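Local coordinates for extracellular invertase (PDB 5XH8), which is a GH32 beta-fructofuranosidase that probably cleaves sucrose and, with high transfructosylation activity, passes the fructosyl unit to acceptor sugars such as sucrose, giving 1-kestose, at residues Glu421-Thr433 against Ser588-Trp600. Residues are numbered along the deposited sequence; the frame is centred on the assembly and turned at random.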
ATOM      1  N   GLU A 421     -39.770 -11.792  11.984  1.00 27.36           N
ATOM      2  CA  GLU A 421     -40.317 -10.650  12.703  1.00 28.23           C
ATOM      3  C   GLU A 421     -40.796  -9.537  11.755  1.00 29.55           C
ATOM      4  O   GLU A 421     -41.793  -8.845  12.033  1.00 27.75           O
ATOM      5  CB  GLU A 421     -39.310 -10.079  13.676  1.00 30.45           C
ATOM      6  CG  GLU A 421     -38.745 -11.092  14.661  1.00 31.94           C
ATOM      7  CD  GLU A 421     -37.405 -11.697  14.246  1.00 30.09           C
ATOM      8  OE1 GLU A 421     -37.146 -11.865  13.032  1.00 31.01           O
ATOM      9  OE2 GLU A 421     -36.609 -12.038  15.146  1.00 30.61           O
ATOM     10  N   THR A 422     -40.078  -9.374  10.645  1.00 28.63           N
ATOM     11  CA  THR A 422     -40.482  -8.454   9.596  1.00 28.31           C
ATOM     12  C   THR A 422     -41.765  -8.929   8.904  1.00 28.54           C
ATOM     13  O   THR A 422     -42.645  -8.114   8.626  1.00 26.90           O
ATOM     14  CB  THR A 422     -39.350  -8.250   8.573  1.00 26.27           C
ATOM     15  OG1 THR A 422     -38.312  -7.514   9.212  1.00 25.53           O
ATOM     16  CG2 THR A 422     -39.829  -7.477   7.352  1.00 26.83           C
ATOM     17  N   LYS A 423     -41.864 -10.223   8.597  1.00 29.09           N
ATOM     18  CA  LYS A 423     -43.082 -10.739   7.992  1.00 31.01           C
ATOM     19  C   LYS A 423     -44.319 -10.492   8.894  1.00 30.58           C
ATOM     20  O   LYS A 423     -45.374 -10.048   8.399  1.00 28.76           O
ATOM     21  CB  LYS A 423     -42.955 -12.220   7.639  1.00 33.42           C
ATOM     22  CG  LYS A 423     -44.178 -12.750   6.917  1.00 36.47           C
ATOM     23  CD  LYS A 423     -44.018 -14.189   6.471  1.00 40.22           C
ATOM     24  CE  LYS A 423     -45.194 -14.605   5.594  1.00 42.46           C
ATOM     25  NZ  LYS A 423     -45.162 -16.079   5.449  1.00 46.12           N
ATOM     26  N   ALA A 424     -44.173 -10.750  10.197  1.00 28.31           N
ATOM     27  CA  ALA A 424     -45.273 -10.531  11.138  1.00 31.10           C
ATOM     28  C   ALA A 424     -45.656  -9.050  11.182  1.00 33.06           C
ATOM     29  O   ALA A 424     -46.852  -8.720  11.233  1.00 30.73           O
ATOM     30  CB  ALA A 424     -44.911 -11.028  12.536  1.00 30.45           C
ATOM     31  N   ALA A 425     -44.650  -8.159  11.139  1.00 30.55           N
ATOM     32  CA  ALA A 425     -44.934  -6.733  11.157  1.00 30.23           C
ATOM     33  C   ALA A 425     -45.614  -6.275   9.848  1.00 29.74           C
ATOM     34  O   ALA A 425     -46.515  -5.431   9.879  1.00 30.06           O
ATOM     35  CB  ALA A 425     -43.687  -5.919  11.471  1.00 30.98           C
ATOM     36  N   LEU A 426     -45.214  -6.845   8.718  1.00 29.79           N
ATOM     37  CA  LEU A 426     -45.885  -6.573   7.449  1.00 31.46           C
ATOM     38  C   LEU A 426     -47.377  -6.951   7.463  1.00 34.86           C
ATOM     39  O   LEU A 426     -48.195  -6.296   6.808  1.00 35.07           O
ATOM     40  CB  LEU A 426     -45.200  -7.309   6.296  1.00 29.64           C
ATOM     41  CG  LEU A 426     -43.802  -6.846   5.846  1.00 29.84           C
ATOM     42  CD1 LEU A 426     -43.263  -7.778   4.760  1.00 29.80           C
ATOM     43  CD2 LEU A 426     -43.824  -5.420   5.333  1.00 30.00           C
ATOM     44  N   LEU A 427     -47.712  -8.003   8.195  1.00 36.31           N
ATOM     45  CA  LEU A 427     -49.084  -8.508   8.273  1.00 39.10           C
ATOM     46  C   LEU A 427     -49.867  -7.933   9.442  1.00 40.73           C
ATOM     47  O   LEU A 427     -50.988  -8.344   9.680  1.00 47.37           O
ATOM     48  CB  LEU A 427     -49.074 -10.033   8.380  1.00 37.47           C
ATOM     49  CG  LEU A 427     -48.490 -10.792   7.201  1.00 36.15           C
ATOM     50  CD1 LEU A 427     -48.422 -12.273   7.544  1.00 38.24           C
ATOM     51  CD2 LEU A 427     -49.284 -10.565   5.930  1.00 35.37           C
ATOM     52  N   SER A 428     -49.307  -6.971  10.161  1.00 42.47           N
ATOM     53  CA  SER A 428     -49.983  -6.420  11.317  1.00 44.70           C
ATOM     54  C   SER A 428     -51.075  -5.416  10.934  1.00 49.11           C
ATOM     55  O   SER A 428     -51.740  -4.882  11.821  1.00 51.38           O
ATOM     56  CB  SER A 428     -48.980  -5.771  12.269  1.00 43.23           C
ATOM     57  OG  SER A 428     -48.380  -4.649  11.674  1.00 40.85           O
ATOM     58  N   GLY A 429     -51.267  -5.148   9.643  1.00 51.24           N
ATOM     59  CA  GLY A 429     -52.336  -4.256   9.213  1.00 55.75           C
ATOM     60  C   GLY A 429     -53.719  -4.858   9.402  1.00 57.22           C
ATOM     61  O   GLY A 429     -53.958  -5.659  10.313  1.00 62.79           O
ATOM     62  N   THR A 430     -54.639  -4.476   8.536  1.00 58.45           N
ATOM     63  CA  THR A 430     -55.978  -5.032   8.579  1.00 59.04           C
ATOM     64  C   THR A 430     -56.156  -5.981   7.406  1.00 54.42           C
ATOM     65  O   THR A 430     -55.798  -5.674   6.254  1.00 53.74           O
ATOM     66  CB  THR A 430     -57.028  -3.925   8.634  1.00 62.77           C
ATOM     67  OG1 THR A 430     -56.871  -3.055   7.505  1.00 61.45           O
ATOM     68  CG2 THR A 430     -56.863  -3.118   9.964  1.00 63.16           C
ATOM     69  N   SER A 431     -56.690  -7.151   7.730  1.00 48.03           N
ATOM     70  CA  SER A 431     -56.683  -8.291   6.846  1.00 46.52           C
ATOM     71  C   SER A 431     -58.079  -8.563   6.300  1.00 45.05           C
ATOM     72  O   SER A 431     -59.046  -8.517   7.054  1.00 42.77           O
ATOM     73  CB  SER A 431     -56.212  -9.494   7.645  1.00 47.30           C
ATOM     74  OG  SER A 431     -55.751 -10.489   6.766  1.00 55.91           O
ATOM     75  N   PHE A 432     -58.188  -8.851   5.006  1.00 40.31           N
ATOM     76  CA  PHE A 432     -59.431  -9.388   4.448  1.00 41.64           C
ATOM     77  C   PHE A 432     -59.101 -10.470   3.432  1.00 43.14           C
ATOM     78  O   PHE A 432     -57.949 -10.588   2.990  1.00 38.05           O
ATOM     79  CB  PHE A 432     -60.322  -8.279   3.837  1.00 40.77           C
ATOM     80  CG  PHE A 432     -59.698  -7.556   2.669  1.00 40.92           C
ATOM     81  CD1 PHE A 432     -59.855  -8.040   1.367  1.00 39.10           C
ATOM     82  CD2 PHE A 432     -58.958  -6.385   2.868  1.00 41.01           C
ATOM     83  CE1 PHE A 432     -59.288  -7.380   0.292  1.00 38.69           C
ATOM     84  CE2 PHE A 432     -58.383  -5.724   1.789  1.00 39.77           C
ATOM     85  CZ  PHE A 432     -58.550  -6.223   0.506  1.00 40.08           C
ATOM     86  N   THR A 433     -60.113 -11.263   3.076  1.00 42.23           N
ATOM     87  CA  THR A 433     -59.935 -12.372   2.141  1.00 41.85           C
ATOM     88  C   THR A 433     -60.853 -12.212   0.943  1.00 40.95           C
ATOM     89  O   THR A 433     -61.919 -11.633   1.050  1.00 44.11           O
ATOM     90  CB  THR A 433     -60.200 -13.741   2.813  1.00 45.58           C
ATOM     91  OG1 THR A 433     -61.537 -13.764   3.332  1.00 52.96           O
ATOM     92  CG2 THR A 433     -59.198 -14.025   3.967  1.00 43.78           C
ATOM     93  N   SER A 588     -56.796 -20.411  -4.610  1.00 40.73           N
ATOM     94  CA  SER A 588     -57.324 -20.492  -3.262  1.00 43.73           C
ATOM     95  C   SER A 588     -57.921 -19.156  -2.854  1.00 49.70           C
ATOM     96  O   SER A 588     -57.801 -18.147  -3.562  1.00 54.71           O
ATOM     97  CB  SER A 588     -56.214 -20.777  -2.269  1.00 45.43           C
ATOM     98  OG  SER A 588     -55.459 -19.580  -2.063  1.00 41.14           O
ATOM     99  N   LYS A 589     -58.547 -19.167  -1.686  1.00 53.70           N
ATOM    100  CA  LYS A 589     -58.807 -17.971  -0.897  1.00 54.41           C
ATOM    101  C   LYS A 589     -57.493 -17.116  -0.884  1.00 54.70           C
ATOM    102  O   LYS A 589     -56.391 -17.613  -0.634  1.00 50.28           O
ATOM    103  CB  LYS A 589     -59.252 -18.435   0.497  1.00 59.06           C
ATOM    104  CG  LYS A 589     -59.528 -17.403   1.579  1.00 65.27           C
ATOM    105  CD  LYS A 589     -59.147 -17.991   2.947  1.00 70.17           C
ATOM    106  CE  LYS A 589     -59.740 -17.242   4.137  1.00 73.92           C
ATOM    107  NZ  LYS A 589     -60.619 -18.102   4.976  1.00 77.15           N
ATOM    108  N   VAL A 590     -57.639 -15.850  -1.240  1.00 50.67           N
ATOM    109  CA  VAL A 590     -56.544 -14.912  -1.358  1.00 48.72           C
ATOM    110  C   VAL A 590     -56.615 -14.040  -0.116  1.00 48.55           C
ATOM    111  O   VAL A 590     -57.697 -13.545   0.202  1.00 47.97           O
ATOM    112  CB  VAL A 590     -56.737 -14.053  -2.625  1.00 47.28           C
ATOM    113  CG1 VAL A 590     -55.579 -13.090  -2.818  1.00 49.51           C
ATOM    114  CG2 VAL A 590     -56.914 -14.952  -3.842  1.00 46.33           C
ATOM    115  N   THR A 591     -55.498 -13.867   0.595  1.00 43.26           N
ATOM    116  CA  THR A 591     -55.457 -12.959   1.743  1.00 42.28           C
ATOM    117  C   THR A 591     -54.751 -11.646   1.369  1.00 40.93           C
ATOM    118  O   THR A 591     -53.703 -11.651   0.719  1.00 38.17           O
ATOM    119  CB  THR A 591     -54.759 -13.618   2.941  1.00 44.05           C
ATOM    120  OG1 THR A 591     -55.434 -14.842   3.248  1.00 46.51           O
ATOM    121  CG2 THR A 591     -54.797 -12.710   4.172  1.00 44.44           C
ATOM    122  N   VAL A 592     -55.352 -10.532   1.768  1.00 38.22           N
ATOM    123  CA  VAL A 592     -54.782  -9.208   1.535  1.00 37.79           C
ATOM    124  C   VAL A 592     -54.664  -8.573   2.899  1.00 38.06           C
ATOM    125  O   VAL A 592     -55.659  -8.496   3.628  1.00 35.04           O
ATOM    126  CB  VAL A 592     -55.656  -8.312   0.626  1.00 37.05           C
ATOM    127  CG1 VAL A 592     -55.052  -6.902   0.518  1.00 38.62           C
ATOM    128  CG2 VAL A 592     -55.833  -8.933  -0.755  1.00 35.92           C
ATOM    129  N   SER A 593     -53.449  -8.139   3.245  1.00 35.86           N
ATOM    130  CA  SER A 593     -53.205  -7.416   4.474  1.00 34.52           C
ATOM    131  C   SER A 593     -52.688  -6.042   4.071  1.00 36.47           C
ATOM    132  O   SER A 593     -51.722  -5.934   3.290  1.00 38.35           O
ATOM    133  CB  SER A 593     -52.215  -8.186   5.352  1.00 35.97           C
ATOM    134  OG  SER A 593     -51.841  -7.396   6.469  1.00 39.43           O
ATOM    135  N   GLU A 594     -53.315  -5.001   4.613  1.00 33.92           N
ATOM    136  CA  GLU A 594     -53.137  -3.638   4.131  1.00 36.18           C
ATOM    137  C   GLU A 594     -52.489  -2.746   5.171  1.00 31.71           C
ATOM    138  O   GLU A 594     -52.812  -2.842   6.338  1.00 29.71           O
ATOM    139  CB  GLU A 594     -54.507  -3.060   3.745  1.00 39.50           C
ATOM    140  CG  GLU A 594     -54.432  -1.809   2.894  1.00 44.10           C
ATOM    141  CD  GLU A 594     -55.813  -1.260   2.534  1.00 47.41           C
ATOM    142  OE1 GLU A 594     -56.787  -2.049   2.438  1.00 45.20           O
ATOM    143  OE2 GLU A 594     -55.908  -0.031   2.337  1.00 49.27           O
ATOM    144  N   GLY A 595     -51.591  -1.870   4.742  1.00 29.47           N
ATOM    145  CA  GLY A 595     -50.958  -0.915   5.649  1.00 29.27           C
ATOM    146  C   GLY A 595     -49.483  -1.161   5.950  1.00 29.04           C
ATOM    147  O   GLY A 595     -48.732  -0.203   6.148  1.00 27.46           O
ATOM    148  N   LEU A 596     -49.074  -2.428   5.993  1.00 29.73           N
ATOM    149  CA  LEU A 596     -47.706  -2.825   6.405  1.00 29.21           C
ATOM    150  C   LEU A 596     -47.390  -2.193   7.754  1.00 28.28           C
ATOM    151  O   LEU A 596     -48.227  -2.237   8.647  1.00 29.95           O
ATOM    152  CB  LEU A 596     -46.676  -2.477   5.324  1.00 27.83           C
ATOM    153  CG  LEU A 596     -46.998  -2.929   3.902  1.00 28.42           C
ATOM    154  CD1 LEU A 596     -45.860  -2.553   2.967  1.00 28.40           C
ATOM    155  CD2 LEU A 596     -47.304  -4.422   3.816  1.00 29.26           C
ATOM    156  N   TYR A 597     -46.221  -1.592   7.926  1.00 26.56           N
ATOM    157  CA  TYR A 597     -45.899  -0.906   9.174  1.00 26.22           C
ATOM    158  C   TYR A 597     -44.783   0.080   8.894  1.00 26.48           C
ATOM    159  O   TYR A 597     -44.196   0.055   7.812  1.00 25.00           O
ATOM    160  CB  TYR A 597     -45.461  -1.917  10.253  1.00 27.18           C
ATOM    161  CG  TYR A 597     -44.091  -2.560   9.958  1.00 27.25           C
ATOM    162  CD1 TYR A 597     -43.958  -3.556   8.988  1.00 26.56           C
ATOM    163  CD2 TYR A 597     -42.950  -2.154  10.641  1.00 25.80           C
ATOM    164  CE1 TYR A 597     -42.713  -4.126   8.699  1.00 28.17           C
ATOM    165  CE2 TYR A 597     -41.703  -2.714  10.357  1.00 27.71           C
ATOM    166  CZ  TYR A 597     -41.585  -3.702   9.386  1.00 27.06           C
ATOM    167  OH  TYR A 597     -40.350  -4.271   9.116  1.00 27.25           O
ATOM    168  N   ASP A 598     -44.487   0.928   9.878  1.00 26.35           N
ATOM    169  CA  ASP A 598     -43.420   1.918   9.794  1.00 28.16           C
ATOM    170  C   ASP A 598     -42.099   1.311  10.318  1.00 27.42           C
ATOM    171  O   ASP A 598     -41.904   1.134  11.516  1.00 25.59           O
ATOM    172  CB  ASP A 598     -43.818   3.150  10.608  1.00 28.88           C
ATOM    173  CG  ASP A 598     -42.826   4.269  10.514  1.00 33.11           C
ATOM    174  OD1 ASP A 598     -41.848   4.226   9.718  1.00 35.70           O
ATOM    175  OD2 ASP A 598     -43.028   5.251  11.267  1.00 38.50           O
ATOM    176  N   ALA A 599     -41.185   1.019   9.401  1.00 27.03           N
ATOM    177  CA  ALA A 599     -39.879   0.464   9.771  1.00 26.05           C
ATOM    178  C   ALA A 599     -38.950   1.498  10.395  1.00 25.70           C
ATOM    179  O   ALA A 599     -37.917   1.109  10.944  1.00 26.10           O
ATOM    180  CB  ALA A 599     -39.217  -0.211   8.575  1.00 26.02           C
ATOM    181  N   TRP A 600     -39.315   2.785  10.315  1.00 24.39           N
ATOM    182  CA  TRP A 600     -38.537   3.884  10.844  1.00 26.12           C
ATOM    183  C   TRP A 600     -39.364   4.756  11.804  1.00 27.67           C
ATOM    184  O   TRP A 600     -39.551   5.937  11.537  1.00 28.46           O
ATOM    185  CB  TRP A 600     -37.966   4.732   9.666  1.00 26.24           C
ATOM    186  CG  TRP A 600     -37.021   3.945   8.815  1.00 26.17           C
ATOM    187  CD1 TRP A 600     -37.320   3.268   7.665  1.00 25.74           C
ATOM    188  CD2 TRP A 600     -35.631   3.691   9.077  1.00 25.07           C
ATOM    189  NE1 TRP A 600     -36.208   2.629   7.181  1.00 25.99           N
ATOM    190  CE2 TRP A 600     -35.156   2.866   8.028  1.00 25.85           C
ATOM    191  CE3 TRP A 600     -34.749   4.079  10.086  1.00 25.58           C
ATOM    192  CZ2 TRP A 600     -33.830   2.419   7.965  1.00 26.78           C
ATOM    193  CZ3 TRP A 600     -33.421   3.643  10.022  1.00 25.19           C
ATOM    194  CH2 TRP A 600     -32.980   2.815   8.961  1.00 25.37           C
TER
HETATM  195  O   HOH W   1     -50.513  -4.879   6.433  1.00 28.97           O
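Strands 430-433 and 590-594 pair antiparallel in the C-terminal beta-sandwich of this GH32 enzyme, joining the first and last strands of that domain, and the chain after the second strand packs against the helix that links propeller to sandwich. Phe432 and Val592 exchange two nearly straight backbone bonds, Phe432 N to Val592 O and Val592 N to Phe432 O, both 2.9 Å. Thr430 and Glu594 form the next hydrogen-bonded pair, with a longer 3.3 Å from Thr430 N to Glu594 O. On the same sheet face the Phe432 side chain, its CG set between backbone N and carbonyl carbon (chi1 63°), turns one ring face to Val592, whose CB lies above it but off centre, nearer CZ and CE1. The Glu594 carboxylate brings OE1 near the edge of this ring, while OE2 bonds to Ser452 OG.

Where the strands end, a water bridges the two segments: it donates to Leu426 O at 2.7 Å, accepts from Leu596 N at 2.9 Å, and is hydrogen-bonded to Ser593 OG. The Leu426 and Leu596 side chains run alongside each other, CD2 to CD2 3.9 Å, Leu426 reaching Val545 and Leu596 reaching Val457. Beyond them Tyr597 reaches the helix, and its OH bonds to Ala74 O of the propeller domain. Ala425 CB rests over the centre of the Tyr597 ring in a CH-pi contact, 3.4 Å from the centroid and 13° off the normal.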